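Long-range contact in Non-structural protein 2 (Human rotavirus C, PDB 2GU0), which probably binds single-stranded RNA, hydrolyses nucleoside and RNA 5'-triphosphates and, as a homooctamer and together with NSP5, helps form the viroplasms where the viral genome is replicated and packaged: residues Y67-L79 against Y171-E183. Numbering follows the deposited sequence.
Sequences YGLDYESDQYTEL and YSNHKLLPLMADE
Leu176 and Leu177 lie at the tip of the long loop between strands 164-170 and 182-188 of the HIT-like C-terminal part, and this loop reaches across to the start of helix 74-90 in the N-terminal part. The two neighbouring leucines diverge. Leu176 sends both methyls toward the helix: CD1 lies 3.6 Å from Leu79 CD2, while CD2 rests near the backbone and CB of Tyr76. A branched aliphatic chain suits this buried place, where helix 108-119 adds Leu111 beside Leu79. Leu177 turns instead to the extended run before the helix, its CG 3.8 Å from Leu69 CD2. In both leucine pairs the side chains cross at a slant. Leu69 and Leu177 both touch Val108, one of the residues predicted to bind ATP, so the contact borders the probable nucleotide site.

Beside these leucines, Asp70 N donates to Leu176 O at 3.2 Å (N-H...O 147°), tilted somewhat out of the carbonyl plane. At the exposed margin, a chi1 of 178° carries the Tyr67 ring out to meet Leu177 and Pro178 obliquely; its long aromatic body spans the gap, with CE1 4.1 Å from Pro178 CD.

On the helix side, Ser73 is the N-cap, its OG accepting from Gln75 N, though that nitrogen is modelled too close to a neighbour and the bond is less certain. Lys175 lays its flexible chain along this cap, with CB 4.0 Å from Gln75 CB, while Glu112 takes the Gln75 amide and the backbone N of Lys175 and Leu176. A bend at chi3 (79°) curls the lysine round the serine hydroxyl, leaving Lys175 NZ 5.0 Å from Asp74 OD2, nearby but unbonded.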
ATOM      1  N   TYR A  67      32.788   3.189 -11.804  1.00 61.42           N
ATOM      2  CA  TYR A  67      32.303   4.026 -10.719  1.00 57.26           C
ATOM      3  C   TYR A  67      32.388   5.480 -11.097  1.00 55.52           C
ATOM      4  O   TYR A  67      33.475   5.993 -11.351  1.00 56.27           O
ATOM      5  CB  TYR A  67      33.125   3.823  -9.456  1.00 56.76           C
ATOM      6  CG  TYR A  67      32.695   4.714  -8.309  1.00 55.44           C
ATOM      7  CD1 TYR A  67      31.442   4.556  -7.708  1.00 54.99           C
ATOM      8  CD2 TYR A  67      33.548   5.697  -7.806  1.00 54.17           C
ATOM      9  CE1 TYR A  67      31.053   5.351  -6.628  1.00 54.15           C
ATOM     10  CE2 TYR A  67      33.170   6.496  -6.732  1.00 53.68           C
ATOM     11  CZ  TYR A  67      31.923   6.316  -6.146  1.00 54.34           C
ATOM     12  OH  TYR A  67      31.554   7.087  -5.070  1.00 54.11           O
ATOM     13  N   GLY A  68      31.239   6.145 -11.120  1.00 52.58           N
ATOM     14  CA  GLY A  68      31.216   7.551 -11.452  1.00 48.07           C
ATOM     15  C   GLY A  68      29.960   8.230 -10.949  1.00 45.85           C
ATOM     16  O   GLY A  68      29.206   7.674 -10.147  1.00 45.65           O
ATOM     17  N   LEU A  69      29.751   9.452 -11.418  1.00 42.79           N
ATOM     18  CA  LEU A  69      28.584  10.228 -11.055  1.00 39.34           C
ATOM     19  C   LEU A  69      27.349   9.457 -11.461  1.00 37.23           C
ATOM     20  O   LEU A  69      27.213   9.065 -12.614  1.00 36.98           O
ATOM     21  CB  LEU A  69      28.596  11.557 -11.805  1.00 38.46           C
ATOM     22  CG  LEU A  69      29.711  12.503 -11.406  1.00 38.25           C
ATOM     23  CD1 LEU A  69      29.869  13.607 -12.425  1.00 39.11           C
ATOM     24  CD2 LEU A  69      29.385  13.057 -10.044  1.00 39.00           C
ATOM     25  N   ASP A  70      26.441   9.234 -10.529  1.00 35.19           N
ATOM     26  CA  ASP A  70      25.228   8.525 -10.882  1.00 35.49           C
ATOM     27  C   ASP A  70      24.278   9.593 -11.430  1.00 35.33           C
ATOM     28  O   ASP A  70      23.323  10.016 -10.778  1.00 36.50           O
ATOM     29  CB  ASP A  70      24.663   7.805  -9.649  1.00 34.63           C
ATOM     30  CG  ASP A  70      23.404   7.034  -9.956  1.00 34.53           C
ATOM     31  OD1 ASP A  70      23.247   6.610 -11.127  1.00 33.90           O
ATOM     32  OD2 ASP A  70      22.582   6.856  -9.028  1.00 31.57           O
ATOM     33  N   TYR A  71      24.580  10.033 -12.644  1.00 35.00           N
ATOM     34  CA  TYR A  71      23.829  11.079 -13.316  1.00 34.21           C
ATOM     35  C   TYR A  71      22.387  10.696 -13.596  1.00 34.89           C
ATOM     36  O   TYR A  71      21.574  11.551 -13.974  1.00 34.02           O
ATOM     37  CB  TYR A  71      24.545  11.444 -14.612  1.00 33.90           C
ATOM     38  CG  TYR A  71      24.563  10.330 -15.635  1.00 31.63           C
ATOM     39  CD1 TYR A  71      23.502  10.159 -16.513  1.00 32.08           C
ATOM     40  CD2 TYR A  71      25.611   9.421 -15.688  1.00 29.65           C
ATOM     41  CE1 TYR A  71      23.477   9.116 -17.409  1.00 32.57           C
ATOM     42  CE2 TYR A  71      25.596   8.370 -16.580  1.00 30.01           C
ATOM     43  CZ  TYR A  71      24.520   8.221 -17.437  1.00 32.33           C
ATOM     44  OH  TYR A  71      24.451   7.156 -18.303  1.00 33.08           O
ATOM     45  N   GLU A  72      22.070   9.416 -13.408  1.00 35.71           N
ATOM     46  CA  GLU A  72      20.710   8.927 -13.630  1.00 36.03           C
ATOM     47  C   GLU A  72      19.886   9.290 -12.411  1.00 34.94           C
ATOM     48  O   GLU A  72      18.654   9.239 -12.431  1.00 33.62           O
ATOM     49  CB  GLU A  72      20.706   7.413 -13.822  1.00 39.18           C
ATOM     50  CG  GLU A  72      21.509   6.938 -15.014  1.00 44.33           C
ATOM     51  CD  GLU A  72      20.668   6.158 -16.013  1.00 47.80           C
ATOM     52  OE1 GLU A  72      19.434   6.383 -16.053  1.00 47.61           O
ATOM     53  OE2 GLU A  72      21.246   5.336 -16.766  1.00 48.40           O
ATOM     54  N   SER A  73      20.594   9.674 -11.352  1.00 35.23           N
ATOM     55  CA  SER A  73      19.990  10.067 -10.083  1.00 35.98           C
ATOM     56  C   SER A  73      19.207  11.388 -10.092  1.00 36.82           C
ATOM     57  O   SER A  73      19.522  12.317 -10.832  1.00 35.87           O
ATOM     58  CB  SER A  73      21.071  10.145  -9.013  1.00 34.54           C
ATOM     59  OG  SER A  73      20.517  10.626  -7.808  1.00 37.82           O
ATOM     60  N   ASP A  74      18.179  11.456  -9.252  1.00 39.80           N
ATOM     61  CA  ASP A  74      17.355  12.654  -9.129  1.00 40.98           C
ATOM     62  C   ASP A  74      18.205  13.717  -8.465  1.00 40.63           C
ATOM     63  O   ASP A  74      17.838  14.885  -8.422  1.00 41.95           O
ATOM     64  CB  ASP A  74      16.151  12.393  -8.225  1.00 43.73           C
ATOM     65  CG  ASP A  74      14.866  12.240  -8.991  1.00 49.09           C
ATOM     66  OD1 ASP A  74      14.636  13.043  -9.923  1.00 52.66           O
ATOM     67  OD2 ASP A  74      14.077  11.329  -8.652  1.00 50.31           O
ATOM     68  N   GLN A  75      19.337  13.288  -7.925  1.00 39.12           N
ATOM     69  CA  GLN A  75      20.231  14.181  -7.219  1.00 38.12           C
ATOM     70  C   GLN A  75      21.132  14.931  -8.204  1.00 38.23           C
ATOM     71  O   GLN A  75      21.636  16.011  -7.894  1.00 38.15           O
ATOM     72  CB  GLN A  75      21.056  13.369  -6.221  1.00 37.51           C
ATOM     73  CG  GLN A  75      21.582  14.170  -5.073  1.00 39.08           C
ATOM     74  CD  GLN A  75      20.506  14.545  -4.091  1.00 39.50           C
ATOM     75  OE1 GLN A  75      19.480  15.116  -4.459  1.00 41.69           O
ATOM     76  NE2 GLN A  75      20.738  14.239  -2.824  1.00 39.01           N
ATOM     77  N   TYR A  76      21.323  14.344  -9.387  1.00 36.17           N
ATOM     78  CA  TYR A  76      22.129  14.941 -10.454  1.00 33.11           C
ATOM     79  C   TYR A  76      21.374  16.164 -11.009  1.00 33.05           C
ATOM     80  O   TYR A  76      21.971  17.215 -11.267  1.00 32.71           O
ATOM     81  CB  TYR A  76      22.365  13.912 -11.572  1.00 28.98           C
ATOM     82  CG  TYR A  76      23.103  14.456 -12.778  1.00 26.39           C
ATOM     83  CD1 TYR A  76      24.492  14.660 -12.758  1.00 23.98           C
ATOM     84  CD2 TYR A  76      22.405  14.801 -13.933  1.00 24.78           C
ATOM     85  CE1 TYR A  76      25.160  15.197 -13.866  1.00 23.34           C
ATOM     86  CE2 TYR A  76      23.054  15.337 -15.040  1.00 24.30           C
ATOM     87  CZ  TYR A  76      24.425  15.533 -15.004  1.00 24.21           C
ATOM     88  OH  TYR A  76      25.027  16.063 -16.114  1.00 22.25           O
ATOM     89  N   THR A  77      20.063  16.013 -11.179  1.00 30.90           N
ATOM     90  CA  THR A  77      19.213  17.083 -11.676  1.00 31.50           C
ATOM     91  C   THR A  77      19.329  18.251 -10.712  1.00 32.44           C
ATOM     92  O   THR A  77      19.489  19.403 -11.113  1.00 31.97           O
ATOM     93  CB  THR A  77      17.741  16.660 -11.699  1.00 31.22           C
ATOM     94  OG1 THR A  77      17.619  15.376 -12.310  1.00 32.74           O
ATOM     95  CG2 THR A  77      16.922  17.649 -12.472  1.00 29.18           C
ATOM     96  N   GLU A  78      19.235  17.928  -9.430  1.00 33.31           N
ATOM     97  CA  GLU A  78      19.320  18.914  -8.362  1.00 34.77           C
ATOM     98  C   GLU A  78      20.610  19.717  -8.445  1.00 34.28           C
ATOM     99  O   GLU A  78      20.584  20.934  -8.565  1.00 35.00           O
ATOM    100  CB  GLU A  78      19.252  18.209  -7.011  1.00 36.65           C
ATOM    101  CG  GLU A  78      17.948  17.502  -6.764  1.00 38.91           C
ATOM    102  CD  GLU A  78      16.864  18.469  -6.397  1.00 41.38           C
ATOM    103  OE1 GLU A  78      16.947  19.030  -5.278  1.00 42.45           O
ATOM    104  OE2 GLU A  78      15.947  18.675  -7.223  1.00 40.82           O
ATOM    105  N   LEU A  79      21.735  19.018  -8.371  1.00 33.13           N
ATOM    106  CA  LEU A  79      23.039  19.654  -8.423  1.00 32.87           C
ATOM    107  C   LEU A  79      23.187  20.452  -9.717  1.00 34.37           C
ATOM    108  O   LEU A  79      23.661  21.597  -9.718  1.00 35.18           O
ATOM    109  CB  LEU A  79      24.142  18.596  -8.336  1.00 28.90           C
ATOM    110  CG  LEU A  79      25.574  19.119  -8.443  1.00 28.13           C
ATOM    111  CD1 LEU A  79      25.852  20.041  -7.271  1.00 28.26           C
ATOM    112  CD2 LEU A  79      26.556  17.969  -8.471  1.00 24.64           C
ATOM    113  N   TYR A 171      29.147  10.280   3.732  1.00 45.18           N
ATOM    114  CA  TYR A 171      28.988  10.104   2.307  1.00 46.13           C
ATOM    115  C   TYR A 171      28.328   8.776   2.019  1.00 47.41           C
ATOM    116  O   TYR A 171      27.783   8.564   0.941  1.00 48.83           O
ATOM    117  CB  TYR A 171      30.361  10.183   1.649  1.00 46.37           C
ATOM    118  CG  TYR A 171      31.035  11.512   1.901  1.00 47.40           C
ATOM    119  CD1 TYR A 171      32.329  11.586   2.401  1.00 48.05           C
ATOM    120  CD2 TYR A 171      30.358  12.701   1.655  1.00 48.60           C
ATOM    121  CE1 TYR A 171      32.930  12.828   2.649  1.00 50.57           C
ATOM    122  CE2 TYR A 171      30.942  13.939   1.894  1.00 49.87           C
ATOM    123  CZ  TYR A 171      32.223  14.000   2.388  1.00 51.41           C
ATOM    124  OH  TYR A 171      32.789  15.234   2.601  1.00 53.39           O
ATOM    125  N   SER A 172      28.357   7.889   3.005  1.00 49.17           N
ATOM    126  CA  SER A 172      27.786   6.560   2.866  1.00 50.19           C
ATOM    127  C   SER A 172      26.416   6.509   2.189  1.00 51.63           C
ATOM    128  O   SER A 172      26.096   5.518   1.535  1.00 52.52           O
ATOM    129  CB  SER A 172      27.693   5.891   4.237  1.00 50.52           C
ATOM    130  OG  SER A 172      26.540   6.331   4.932  1.00 52.19           O
ATOM    131  N   ASN A 173      25.607   7.559   2.327  1.00 52.28           N
ATOM    132  CA  ASN A 173      24.276   7.547   1.712  1.00 52.92           C
ATOM    133  C   ASN A 173      24.050   8.457   0.504  1.00 50.65           C
ATOM    134  O   ASN A 173      22.921   8.608   0.044  1.00 48.69           O
ATOM    135  CB  ASN A 173      23.210   7.857   2.764  1.00 57.99           C
ATOM    136  CG  ASN A 173      22.919   6.669   3.663  1.00 63.13           C
ATOM    137  OD1 ASN A 173      22.541   5.593   3.184  1.00 64.31           O
ATOM    138  ND2 ASN A 173      23.092   6.855   4.975  1.00 65.52           N
ATOM    139  N   HIS A 174      25.115   9.062  -0.006  1.00 48.20           N
ATOM    140  CA  HIS A 174      25.002   9.939  -1.162  1.00 46.12           C
ATOM    141  C   HIS A 174      24.544   9.195  -2.409  1.00 45.66           C
ATOM    142  O   HIS A 174      24.931   8.046  -2.620  1.00 46.38           O
ATOM    143  CB  HIS A 174      26.346  10.588  -1.447  1.00 44.08           C
ATOM    144  CG  HIS A 174      26.672  11.714  -0.527  1.00 41.75           C
ATOM    145  ND1 HIS A 174      27.789  12.501  -0.685  1.00 40.76           N
ATOM    146  CD2 HIS A 174      25.999  12.220   0.530  1.00 41.21           C
ATOM    147  CE1 HIS A 174      27.785  13.451   0.231  1.00 42.30           C
ATOM    148  NE2 HIS A 174      26.710  13.302   0.982  1.00 40.59           N
ATOM    149  N   LYS A 175      23.728   9.840  -3.240  1.00 43.58           N
ATOM    150  CA  LYS A 175      23.283   9.194  -4.467  1.00 42.56           C
ATOM    151  C   LYS A 175      24.277   9.413  -5.628  1.00 42.29           C
ATOM    152  O   LYS A 175      24.342   8.609  -6.556  1.00 42.62           O
ATOM    153  CB  LYS A 175      21.878   9.674  -4.858  1.00 41.26           C
ATOM    154  CG  LYS A 175      20.746   8.867  -4.217  1.00 41.88           C
ATOM    155  CD  LYS A 175      19.381   9.072  -4.931  1.00 44.27           C
ATOM    156  CE  LYS A 175      19.211   8.269  -6.252  1.00 40.05           C
ATOM    157  NZ  LYS A 175      17.919   8.573  -6.962  1.00 35.05           N
ATOM    158  N   LEU A 176      25.068  10.482  -5.564  1.00 41.05           N
ATOM    159  CA  LEU A 176      26.033  10.773  -6.621  1.00 39.35           C
ATOM    160  C   LEU A 176      27.293   9.914  -6.581  1.00 39.64           C
ATOM    161  O   LEU A 176      27.512   9.099  -7.471  1.00 41.28           O
ATOM    162  CB  LEU A 176      26.409  12.262  -6.608  1.00 35.81           C
ATOM    163  CG  LEU A 176      25.320  13.230  -7.088  1.00 32.28           C
ATOM    164  CD1 LEU A 176      25.859  14.652  -7.118  1.00 30.64           C
ATOM    165  CD2 LEU A 176      24.860  12.823  -8.479  1.00 31.24           C
ATOM    166  N   LEU A 177      28.118  10.087  -5.556  1.00 38.89           N
ATOM    167  CA  LEU A 177      29.343   9.311  -5.432  1.00 37.69           C
ATOM    168  C   LEU A 177      29.476   8.758  -4.027  1.00 40.02           C
ATOM    169  O   LEU A 177      30.236   9.286  -3.216  1.00 38.93           O
ATOM    170  CB  LEU A 177      30.548  10.181  -5.745  1.00 37.09           C
ATOM    171  CG  LEU A 177      30.530  10.875  -7.108  1.00 39.77           C
ATOM    172  CD1 LEU A 177      31.688  11.865  -7.189  1.00 40.04           C
ATOM    173  CD2 LEU A 177      30.629   9.842  -8.224  1.00 40.51           C
ATOM    174  N   PRO A 178      28.742   7.674  -3.723  1.00 43.05           N
ATOM    175  CA  PRO A 178      28.736   7.000  -2.419  1.00 44.52           C
ATOM    176  C   PRO A 178      30.140   6.727  -1.903  1.00 46.69           C
ATOM    177  O   PRO A 178      31.034   6.399  -2.678  1.00 47.53           O
ATOM    178  CB  PRO A 178      27.972   5.716  -2.705  1.00 43.59           C
ATOM    179  CG  PRO A 178      27.005   6.141  -3.749  1.00 43.71           C
ATOM    180  CD  PRO A 178      27.874   6.957  -4.673  1.00 43.43           C
ATOM    181  N   LEU A 179      30.332   6.864  -0.595  1.00 49.10           N
ATOM    182  CA  LEU A 179      31.646   6.636   0.011  1.00 51.19           C
ATOM    183  C   LEU A 179      31.509   6.265   1.492  1.00 52.76           C
ATOM    184  O   LEU A 179      30.580   6.705   2.176  1.00 52.17           O
ATOM    185  CB  LEU A 179      32.510   7.889  -0.135  1.00 50.23           C
ATOM    186  CG  LEU A 179      33.995   7.687   0.126  1.00 49.25           C
ATOM    187  CD1 LEU A 179      34.530   6.759  -0.937  1.00 50.32           C
ATOM    188  CD2 LEU A 179      34.730   9.017   0.090  1.00 49.05           C
ATOM    189  N   MET A 180      32.454   5.475   1.988  1.00 54.21           N
ATOM    190  CA  MET A 180      32.403   5.018   3.375  1.00 54.77           C
ATOM    191  C   MET A 180      33.221   5.809   4.387  1.00 53.86           C
ATOM    192  O   MET A 180      32.928   5.762   5.578  1.00 53.90           O
ATOM    193  CB  MET A 180      32.805   3.547   3.435  1.00 56.41           C
ATOM    194  CG  MET A 180      32.101   2.715   2.389  1.00 57.05           C
ATOM    195  SD  MET A 180      30.359   3.130   2.338  1.00 59.28           S
ATOM    196  CE  MET A 180      29.776   2.403   3.926  1.00 56.31           C
ATOM    197  N   ALA A 181      34.241   6.525   3.930  1.00 52.20           N
ATOM    198  CA  ALA A 181      35.062   7.317   4.840  1.00 51.99           C
ATOM    199  C   ALA A 181      34.261   7.836   6.050  1.00 51.70           C
ATOM    200  O   ALA A 181      33.143   8.338   5.906  1.00 52.67           O
ATOM    201  CB  ALA A 181      35.690   8.486   4.086  1.00 52.27           C
ATOM    202  N   ASP A 182      34.852   7.697   7.235  1.00 50.79           N
ATOM    203  CA  ASP A 182      34.261   8.120   8.504  1.00 48.65           C
ATOM    204  C   ASP A 182      34.944   9.443   8.863  1.00 46.65           C
ATOM    205  O   ASP A 182      36.044   9.454   9.412  1.00 46.88           O
ATOM    206  CB  ASP A 182      34.561   7.042   9.561  1.00 51.77           C
ATOM    207  CG  ASP A 182      33.813   7.254  10.872  1.00 55.92           C
ATOM    208  OD1 ASP A 182      34.073   8.247  11.584  1.00 57.99           O
ATOM    209  OD2 ASP A 182      32.960   6.408  11.201  1.00 58.78           O
ATOM    210  N   GLU A 183      34.306  10.561   8.548  1.00 43.87           N
ATOM    211  CA  GLU A 183      34.915  11.850   8.840  1.00 42.36           C
ATOM    212  C   GLU A 183      33.961  12.867   9.446  1.00 40.77           C
ATOM    213  O   GLU A 183      32.752  12.700   9.399  1.00 41.89           O
ATOM    214  CB  GLU A 183      35.480  12.458   7.558  1.00 43.49           C
ATOM    215  CG  GLU A 183      36.311  11.523   6.716  1.00 45.84           C
ATOM    216  CD  GLU A 183      36.755  12.172   5.421  1.00 46.98           C
ATOM    217  OE1 GLU A 183      35.880  12.478   4.597  1.00 49.93           O
ATOM    218  OE2 GLU A 183      37.968  12.386   5.221  1.00 47.32           O
TER